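Local coordinates for chloride intracellular channel Clic (Drosophila melanogaster, PDB 2YV7), which might insert into membranes and form pH-dependent chloride ion channels, and may play a role in ethanol sensitivity, at residues 196-209 with 247-258. Residues are numbered along the deposited sequence; the frame is centred on the assembly and turned at random.
Sequences EIPTHLTALWRYMY and TPTFTTYIPIDI
The chi1 of W205 (-88°) puts CG anti to the carbonyl carbon, beside the backbone N, and brings one indole face against P255. I256 has CG1 between its backbone N and carbonyl carbon (chi1 56°), which places CD1 3.8 Å from W205 CB. P255 CD sits over the indole face, 3.4 Å from the centroid of the six-membered ring of W205, a CH-pi contact. M208 CE packs on the opposite face. I254 CD1 meets the indole edge, 3.7 Å from W205 CE3. W205 NE1 donates to P198 O at 3.0 Å, a bent bond (135°). P198 O lies near the indole plane, but NE1 reaches it from above the carbonyl plane; L201 N donates from the opposite face. On one flank I256 CG2 touches T199 CB at 3.6 Å. On the other, I258 CG2 lies over the Y209 ring, while I254 CG1 meets its edge. An alanine in place of W205 would probably remove the face under P255, open a gap beside I254 CD1 and cost P198 O its indole donor. Between the two segments the contact is apolar and rests on shape fit and CH-pi contact; R186 NH1 of helix 173-193 adds polar anchoring of the C-terminal tail by hydrogen-bonding Y253 O, on the all-helical domain of this GST fold.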
loop_
_atom_site.group_PDB
_atom_site.type_symbol
_atom_site.label_atom_id
_atom_site.label_comp_id
_atom_site.label_asym_id
_atom_site.label_seq_id
_atom_site.Cartn_x
_atom_site.Cartn_y
_atom_site.Cartn_z
ATOM N N GLU A 196 -0.185 17.543 -8.517
ATOM C CA GLU A 196 -1.502 16.914 -8.537
ATOM C C GLU A 196 -1.641 16.054 -9.738
ATOM O O GLU A 196 -1.140 16.421 -10.776
ATOM C CB GLU A 196 -2.634 17.937 -8.626
ATOM C CG GLU A 196 -3.251 18.199 -7.285
ATOM C CD GLU A 196 -3.993 19.513 -7.252
ATOM O OE1 GLU A 196 -4.160 20.145 -8.345
ATOM O OE2 GLU A 196 -4.380 19.918 -6.137
ATOM N N ILE A 197 -2.377 14.951 -9.593
ATOM C CA ILE A 197 -2.666 14.002 -10.696
ATOM C C ILE A 197 -3.779 14.573 -11.533
ATOM O O ILE A 197 -4.864 14.866 -11.023
ATOM C CB ILE A 197 -3.114 12.577 -10.196
ATOM C CG1 ILE A 197 -2.010 11.911 -9.359
ATOM C CG2 ILE A 197 -3.512 11.718 -11.426
ATOM C CD1 ILE A 197 -2.479 10.685 -8.614
ATOM N N PRO A 198 -3.497 14.832 -12.814
ATOM C CA PRO A 198 -4.440 15.674 -13.553
ATOM C C PRO A 198 -5.736 15.001 -13.868
ATOM O O PRO A 198 -5.827 13.728 -13.879
ATOM C CB PRO A 198 -3.667 16.064 -14.833
ATOM C CG PRO A 198 -2.564 15.180 -14.924
ATOM C CD PRO A 198 -2.286 14.514 -13.583
ATOM N N THR A 199 -6.757 15.852 -14.057
ATOM C CA THR A 199 -8.149 15.361 -14.146
ATOM C C THR A 199 -8.473 14.592 -15.422
ATOM O O THR A 199 -9.453 13.847 -15.490
ATOM C CB THR A 199 -9.129 16.497 -13.983
ATOM O OG1 THR A 199 -8.786 17.538 -14.916
ATOM C CG2 THR A 199 -9.061 17.028 -12.551
ATOM N N HIS A 200 -7.624 14.716 -16.425
ATOM C CA HIS A 200 -7.887 14.036 -17.688
ATOM C C HIS A 200 -7.445 12.576 -17.662
ATOM O O HIS A 200 -7.660 11.815 -18.640
ATOM C CB HIS A 200 -7.258 14.794 -18.858
ATOM C CG HIS A 200 -5.780 14.915 -18.762
ATOM N ND1 HIS A 200 -4.934 14.017 -19.364
ATOM C CD2 HIS A 200 -4.994 15.830 -18.142
ATOM C CE1 HIS A 200 -3.680 14.363 -19.101
ATOM N NE2 HIS A 200 -3.695 15.441 -18.339
ATOM N N LEU A 201 -6.898 12.160 -16.507
ATOM C CA LEU A 201 -6.581 10.762 -16.321
ATOM C C LEU A 201 -7.805 10.043 -15.793
ATOM O O LEU A 201 -7.816 9.521 -14.673
ATOM C CB LEU A 201 -5.332 10.562 -15.451
ATOM C CG LEU A 201 -4.032 11.177 -16.004
ATOM C CD1 LEU A 201 -2.739 10.790 -15.196
ATOM C CD2 LEU A 201 -3.839 10.874 -17.558
ATOM N N THR A 202 -8.856 10.011 -16.610
ATOM C CA THR A 202 -10.159 9.510 -16.160
ATOM C C THR A 202 -10.158 8.093 -15.584
ATOM O O THR A 202 -10.797 7.859 -14.549
ATOM C CB THR A 202 -11.227 9.672 -17.279
ATOM O OG1 THR A 202 -11.299 11.064 -17.621
ATOM C CG2 THR A 202 -12.621 9.329 -16.750
ATOM N N ALA A 203 -9.454 7.172 -16.223
ATOM C CA ALA A 203 -9.499 5.727 -15.785
ATOM C C ALA A 203 -8.756 5.564 -14.441
ATOM O O ALA A 203 -9.150 4.749 -13.561
ATOM C CB ALA A 203 -8.925 4.858 -16.812
ATOM N N LEU A 204 -7.686 6.335 -14.301
ATOM C CA LEU A 204 -6.909 6.361 -13.048
ATOM C C LEU A 204 -7.727 6.950 -11.894
ATOM O O LEU A 204 -7.711 6.435 -10.772
ATOM C CB LEU A 204 -5.568 7.080 -13.270
ATOM C CG LEU A 204 -4.585 6.935 -12.068
ATOM C CD1 LEU A 204 -4.223 5.446 -11.756
ATOM C CD2 LEU A 204 -3.333 7.804 -12.267
ATOM N N TRP A 205 -8.466 8.022 -12.166
ATOM C CA TRP A 205 -9.255 8.646 -11.098
ATOM C C TRP A 205 -10.377 7.699 -10.722
ATOM O O TRP A 205 -10.699 7.542 -9.550
ATOM C CB TRP A 205 -9.750 10.038 -11.553
ATOM C CG TRP A 205 -8.761 11.080 -11.253
ATOM C CD1 TRP A 205 -8.099 11.895 -12.149
ATOM C CD2 TRP A 205 -8.271 11.430 -9.944
ATOM N NE1 TRP A 205 -7.250 12.725 -11.468
ATOM C CE2 TRP A 205 -7.325 12.474 -10.123
ATOM C CE3 TRP A 205 -8.558 10.959 -8.637
ATOM C CZ2 TRP A 205 -6.651 13.083 -9.053
ATOM C CZ3 TRP A 205 -7.865 11.545 -7.532
ATOM C CH2 TRP A 205 -6.923 12.606 -7.761
ATOM N N ARG A 206 -10.895 6.988 -11.713
ATOM C CA ARG A 206 -11.967 5.992 -11.477
ATOM C C ARG A 206 -11.398 4.820 -10.636
ATOM O O ARG A 206 -12.049 4.331 -9.723
ATOM C CB ARG A 206 -12.535 5.536 -12.801
ATOM C CG ARG A 206 -13.645 4.460 -12.713
ATOM C CD ARG A 206 -14.292 4.103 -14.101
ATOM N NE ARG A 206 -13.397 4.203 -15.269
ATOM C CZ ARG A 206 -13.495 5.142 -16.233
ATOM N NH1 ARG A 206 -14.461 6.073 -16.185
ATOM N NH2 ARG A 206 -12.631 5.161 -17.257
ATOM N N TYR A 207 -10.162 4.410 -10.913
ATOM C CA TYR A 207 -9.524 3.374 -10.114
ATOM C C TYR A 207 -9.385 3.843 -8.635
ATOM O O TYR A 207 -9.677 3.084 -7.703
ATOM C CB TYR A 207 -8.123 3.105 -10.727
ATOM C CG TYR A 207 -7.297 2.027 -10.083
ATOM C CD1 TYR A 207 -7.550 0.669 -10.303
ATOM C CD2 TYR A 207 -6.215 2.384 -9.286
ATOM C CE1 TYR A 207 -6.739 -0.347 -9.750
ATOM C CE2 TYR A 207 -5.364 1.379 -8.714
ATOM C CZ TYR A 207 -5.614 0.049 -8.959
ATOM O OH TYR A 207 -4.752 -0.847 -8.397
ATOM N N MET A 208 -8.919 5.088 -8.426
ATOM C CA MET A 208 -8.771 5.615 -7.070
ATOM C C MET A 208 -10.130 5.751 -6.372
ATOM O O MET A 208 -10.272 5.459 -5.159
ATOM C CB MET A 208 -7.966 6.927 -7.094
ATOM C CG MET A 208 -6.539 6.662 -7.509
ATOM S SD MET A 208 -5.449 8.077 -7.351
ATOM C CE MET A 208 -5.696 8.889 -8.907
ATOM N N TYR A 209 -11.144 6.123 -7.140
ATOM C CA TYR A 209 -12.477 6.204 -6.596
ATOM C C TYR A 209 -12.819 4.850 -5.976
ATOM O O TYR A 209 -13.201 4.766 -4.800
ATOM C CB TYR A 209 -13.452 6.595 -7.680
ATOM C CG TYR A 209 -14.859 6.654 -7.205
ATOM C CD1 TYR A 209 -15.309 7.750 -6.466
ATOM C CD2 TYR A 209 -15.741 5.634 -7.491
ATOM C CE1 TYR A 209 -16.625 7.817 -6.017
ATOM C CE2 TYR A 209 -17.044 5.692 -7.063
ATOM C CZ TYR A 209 -17.477 6.792 -6.311
ATOM O OH TYR A 209 -18.798 6.872 -5.880
ATOM N N THR A 247 -5.111 16.224 14.341
ATOM C CA THR A 247 -6.019 15.086 14.306
ATOM C C THR A 247 -5.855 14.427 12.917
ATOM O O THR A 247 -5.817 15.135 11.907
ATOM C CB THR A 247 -7.468 15.492 14.618
ATOM O OG1 THR A 247 -7.585 15.789 16.029
ATOM C CG2 THR A 247 -8.464 14.348 14.287
ATOM N N PRO A 248 -5.674 13.099 12.898
ATOM C CA PRO A 248 -5.475 12.416 11.604
ATOM C C PRO A 248 -6.591 12.662 10.620
ATOM O O PRO A 248 -7.771 12.582 10.982
ATOM C CB PRO A 248 -5.453 10.923 11.955
ATOM C CG PRO A 248 -5.610 10.801 13.445
ATOM C CD PRO A 248 -5.564 12.177 14.051
ATOM N N THR A 249 -6.237 12.960 9.367
ATOM C CA THR A 249 -7.259 13.038 8.329
ATOM C C THR A 249 -6.810 12.179 7.170
ATOM O O THR A 249 -5.668 11.799 7.143
ATOM C CB THR A 249 -7.441 14.447 7.838
ATOM O OG1 THR A 249 -6.155 15.000 7.504
ATOM C CG2 THR A 249 -8.114 15.285 8.968
ATOM N N PHE A 250 -7.747 11.826 6.298
ATOM C CA PHE A 250 -7.472 10.919 5.156
ATOM C C PHE A 250 -7.886 11.585 3.857
ATOM O O PHE A 250 -9.062 11.899 3.692
ATOM C CB PHE A 250 -8.276 9.618 5.377
ATOM C CG PHE A 250 -7.857 8.913 6.606
ATOM C CD1 PHE A 250 -6.789 8.015 6.581
ATOM C CD2 PHE A 250 -8.411 9.273 7.854
ATOM C CE1 PHE A 250 -6.334 7.408 7.755
ATOM C CE2 PHE A 250 -7.930 8.666 9.049
ATOM C CZ PHE A 250 -6.894 7.746 8.997
ATOM N N THR A 251 -6.941 11.812 2.937
ATOM C CA THR A 251 -7.286 12.272 1.584
ATOM C C THR A 251 -8.084 11.168 0.845
ATOM O O THR A 251 -7.565 10.053 0.576
ATOM C CB THR A 251 -6.041 12.643 0.780
ATOM O OG1 THR A 251 -5.448 13.876 1.306
ATOM C CG2 THR A 251 -6.375 12.782 -0.758
ATOM N N THR A 252 -9.290 11.527 0.418
ATOM C CA THR A 252 -10.176 10.628 -0.311
ATOM C C THR A 252 -10.954 11.274 -1.459
ATOM O O THR A 252 -11.729 10.574 -2.179
ATOM C CB THR A 252 -11.207 9.884 0.567
ATOM O OG1 THR A 252 -12.056 10.852 1.207
ATOM C CG2 THR A 252 -10.536 8.918 1.572
ATOM N N TYR A 253 -10.768 12.575 -1.664
ATOM C CA TYR A 253 -11.609 13.239 -2.673
ATOM C C TYR A 253 -11.190 12.896 -4.077
ATOM O O TYR A 253 -10.029 12.588 -4.340
ATOM C CB TYR A 253 -11.617 14.778 -2.495
ATOM C CG TYR A 253 -10.303 15.426 -2.780
ATOM C CD1 TYR A 253 -9.346 15.528 -1.783
ATOM C CD2 TYR A 253 -10.009 15.944 -4.036
ATOM C CE1 TYR A 253 -8.141 16.113 -2.029
ATOM C CE2 TYR A 253 -8.797 16.552 -4.279
ATOM C CZ TYR A 253 -7.872 16.619 -3.275
ATOM O OH TYR A 253 -6.632 17.198 -3.486
ATOM N N ILE A 254 -12.148 12.988 -4.986
ATOM C CA ILE A 254 -11.935 12.745 -6.415
ATOM C C ILE A 254 -12.300 14.114 -7.078
ATOM O O ILE A 254 -13.401 14.648 -6.815
ATOM C CB ILE A 254 -12.813 11.592 -6.881
ATOM C CG1 ILE A 254 -12.575 10.289 -6.045
ATOM C CG2 ILE A 254 -12.663 11.342 -8.401
ATOM C CD1 ILE A 254 -11.147 9.703 -6.288
ATOM N N PRO A 255 -11.364 14.725 -7.849
ATOM C CA PRO A 255 -11.627 16.034 -8.468
ATOM C C PRO A 255 -12.564 16.002 -9.670
ATOM O O PRO A 255 -12.837 17.049 -10.256
ATOM C CB PRO A 255 -10.215 16.569 -8.819
ATOM C CG PRO A 255 -9.388 15.335 -8.984
ATOM C CD PRO A 255 -9.998 14.250 -8.147
ATOM N N ILE A 256 -13.081 14.836 -10.025
ATOM C CA ILE A 256 -14.024 14.761 -11.162
ATOM C C ILE A 256 -15.203 13.908 -10.794
ATOM O O ILE A 256 -15.140 13.178 -9.813
ATOM C CB ILE A 256 -13.358 14.198 -12.440
ATOM C CG1 ILE A 256 -12.725 12.824 -12.175
ATOM C CG2 ILE A 256 -12.295 15.166 -12.944
ATOM C CD1 ILE A 256 -12.333 12.065 -13.449
ATOM N N ASP A 257 -16.276 14.017 -11.580
ATOM C CA ASP A 257 -17.417 13.090 -11.519
ATOM C C ASP A 257 -17.040 11.768 -12.175
ATOM O O ASP A 257 -16.291 11.750 -13.171
ATOM C CB ASP A 257 -18.632 13.673 -12.258
ATOM C CG ASP A 257 -19.344 14.777 -11.479
ATOM O OD1 ASP A 257 -19.289 14.803 -10.218
ATOM O OD2 ASP A 257 -19.996 15.616 -12.145
ATOM N N ILE A 258 -17.580 10.669 -11.646
ATOM C CA ILE A 258 -17.141 9.325 -12.063
ATOM C C ILE A 258 -18.073 8.551 -13.036
ATOM O O ILE A 258 -19.227 8.238 -12.725
ATOM C CB ILE A 258 -16.675 8.485 -10.823
ATOM C CG1 ILE A 258 -15.246 8.891 -10.458
ATOM C CG2 ILE A 258 -16.715 6.978 -11.077
ATOM C CD1 ILE A 258 -14.330 9.105 -11.671
#